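Local coordinates for protein farnesyl diphosphate synthase (Rhodobacter capsulatus, PDB 3M0G) that probably condenses farnesyl diphosphate with isopentenyl diphosphate to geranylgeranyl diphosphate, a magnesium-dependent step in isoprenoid biosynthesis, at residues B[13-21]-B[64-72]. Numbering follows the deposited sequence.
Sequences AVETAMAAA and MPAALAVEA. Unlike the reference sequence in segment 13-21: Ala-13 (reference Gly), Thr-16 (reference Ala).
Leu-68 reaches between Val-14, Ala-17 and Met-18 where the N-terminal helix 3-23 crosses helix 60-81 in the all-helical prenyl synthase fold. The two short segments run at 78° to each other, with axes 10.3 Å apart at closest approach, and no hydrogen bond joins them.

Apolar packing carries the crossing. The two methyls of Leu-68 part company on the helix surface: CD1 rests 3.8 Å from Ala-17 CB, while CD2 lies 3.9 Å from Val-14 CG1, and Leu-68 CD2 also approaches the backbone, 3.7 Å from Met-18 N. One turn earlier on helix 60-81, selenomethionine Met-64 sets off with CG anti to the backbone N (chi1 180°), then folds at both following torsions. That hooked chain passes Ala-17 and crosses Val-14 with its selenium beside CG2, and Met-64 CE ends 3.9 Å from Ala-13 CB. Selenomethionine Met-18 answers from helix 3-23. Doubly bent, it slides past Leu-68 in the opposite direction and crosses Glu-71 at about a right angle; Met-18 CE lies 3.5 Å from both Leu-68 O and Glu-71 CB. Helix 104-121 adds to the packing, Leu-121 touching Leu-68 and Ala-118 touching Ala-72.

The polar group at this interface is turned to other partners. Glu-71 meets Val-14 and Met-18 through its aliphatic carbons. Arg-43 forms a salt bridge with Glu-15 as well as with Glu-71, so one arginine links both helices: OE1 of Glu-71 takes Arg-43 NH1, and OE2 a hydrogen bond from the backbone N of Ala-46.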
# COMPACT_ATOMS: atom_id res chain seq x y z
N ALA B 13 -12.64 14.36 15.86
CA ALA B 13 -13.45 13.34 15.22
C ALA B 13 -12.53 12.29 14.61
O ALA B 13 -12.77 11.09 14.77
CB ALA B 13 -14.34 13.95 14.16
N VAL B 14 -11.45 12.74 13.97
CA VAL B 14 -10.49 11.82 13.35
C VAL B 14 -9.74 10.98 14.37
O VAL B 14 -9.58 9.78 14.16
CB VAL B 14 -9.50 12.53 12.41
CG1 VAL B 14 -8.45 11.54 11.87
CG2 VAL B 14 -10.25 13.15 11.25
N GLU B 15 -9.29 11.60 15.46
CA GLU B 15 -8.59 10.87 16.52
C GLU B 15 -9.41 9.70 17.08
O GLU B 15 -8.87 8.62 17.29
CB GLU B 15 -8.15 11.82 17.65
CG GLU B 15 -7.28 11.16 18.72
CD GLU B 15 -5.81 11.05 18.33
OE1 GLU B 15 -5.48 11.07 17.12
OE2 GLU B 15 -4.97 10.94 19.25
N THR B 16 -10.71 9.93 17.29
CA THR B 16 -11.60 8.92 17.84
C THR B 16 -11.83 7.81 16.82
O THR B 16 -11.72 6.63 17.15
CB THR B 16 -12.98 9.55 18.23
OG1 THR B 16 -12.77 10.70 19.04
CG2 THR B 16 -13.84 8.55 19.00
N ALA B 17 -12.15 8.21 15.59
CA ALA B 17 -12.44 7.28 14.52
C ALA B 17 -11.22 6.41 14.19
O ALA B 17 -11.36 5.20 14.05
CB ALA B 17 -12.92 8.03 13.28
N MSE B 18 -10.05 7.04 14.09
CA MSE B 18 -8.81 6.30 13.79
C MSE B 18 -8.48 5.25 14.85
O MSE B 18 -8.18 4.10 14.51
CB MSE B 18 -7.62 7.25 13.62
CG MSE B 18 -6.34 6.51 13.24
SE MSE B 18 -6.42 5.93 11.41
CE MSE B 18 -5.95 7.62 10.55
N ALA B 19 -8.53 5.66 16.12
CA ALA B 19 -8.39 4.74 17.25
C ALA B 19 -9.25 3.49 17.04
O ALA B 19 -8.74 2.38 17.04
CB ALA B 19 -8.79 5.43 18.56
N ALA B 20 -10.55 3.70 16.85
CA ALA B 20 -11.50 2.61 16.61
C ALA B 20 -11.12 1.72 15.42
O ALA B 20 -11.15 0.49 15.53
CB ALA B 20 -12.94 3.17 16.46
N ALA B 21 -10.76 2.34 14.29
CA ALA B 21 -10.43 1.62 13.06
C ALA B 21 -9.29 0.63 13.27
O ALA B 21 -9.36 -0.52 12.85
CB ALA B 21 -10.07 2.60 11.94
N MSE B 64 -15.84 10.35 6.25
CA MSE B 64 -14.82 9.96 7.24
C MSE B 64 -13.83 8.86 6.81
O MSE B 64 -12.61 9.01 7.03
CB MSE B 64 -15.46 9.60 8.58
CG MSE B 64 -14.46 9.19 9.63
SE MSE B 64 -13.31 10.68 10.11
CE MSE B 64 -14.66 11.79 10.92
N PRO B 65 -14.33 7.76 6.20
CA PRO B 65 -13.37 6.73 5.76
C PRO B 65 -12.32 7.28 4.79
O PRO B 65 -11.20 6.80 4.80
CB PRO B 65 -14.25 5.69 5.06
CG PRO B 65 -15.62 5.90 5.67
CD PRO B 65 -15.72 7.36 5.90
N ALA B 66 -12.68 8.27 3.99
CA ALA B 66 -11.71 8.89 3.08
C ALA B 66 -10.68 9.73 3.85
O ALA B 66 -9.49 9.71 3.54
CB ALA B 66 -12.41 9.73 2.02
N ALA B 67 -11.17 10.44 4.86
CA ALA B 67 -10.32 11.23 5.76
C ALA B 67 -9.37 10.32 6.51
O ALA B 67 -8.20 10.63 6.66
CB ALA B 67 -11.17 12.01 6.74
N LEU B 68 -9.91 9.20 6.97
CA LEU B 68 -9.11 8.20 7.67
C LEU B 68 -8.04 7.61 6.76
O LEU B 68 -6.87 7.47 7.16
CB LEU B 68 -10.01 7.11 8.25
CG LEU B 68 -10.76 7.53 9.52
CD1 LEU B 68 -11.56 6.36 10.12
CD2 LEU B 68 -9.80 8.12 10.54
N ALA B 69 -8.42 7.29 5.53
CA ALA B 69 -7.48 6.69 4.58
C ALA B 69 -6.27 7.59 4.32
O ALA B 69 -5.13 7.09 4.29
CB ALA B 69 -8.17 6.34 3.26
N VAL B 70 -6.52 8.89 4.10
CA VAL B 70 -5.42 9.82 3.82
C VAL B 70 -4.54 10.05 5.03
O VAL B 70 -3.33 10.19 4.88
CB VAL B 70 -5.86 11.17 3.10
CG1 VAL B 70 -6.60 12.13 4.02
CG2 VAL B 70 -4.68 11.86 2.45
N GLU B 71 -5.13 10.07 6.23
CA GLU B 71 -4.33 10.17 7.45
C GLU B 71 -3.52 8.90 7.70
O GLU B 71 -2.35 8.96 8.11
CB GLU B 71 -5.22 10.49 8.65
CG GLU B 71 -5.73 11.91 8.66
CD GLU B 71 -4.61 12.94 8.82
OE1 GLU B 71 -3.73 12.75 9.68
OE2 GLU B 71 -4.61 13.94 8.06
N ALA B 72 -4.13 7.75 7.42
CA ALA B 72 -3.41 6.48 7.46
C ALA B 72 -2.23 6.46 6.50
O ALA B 72 -1.13 6.03 6.87
CB ALA B 72 -4.36 5.32 7.15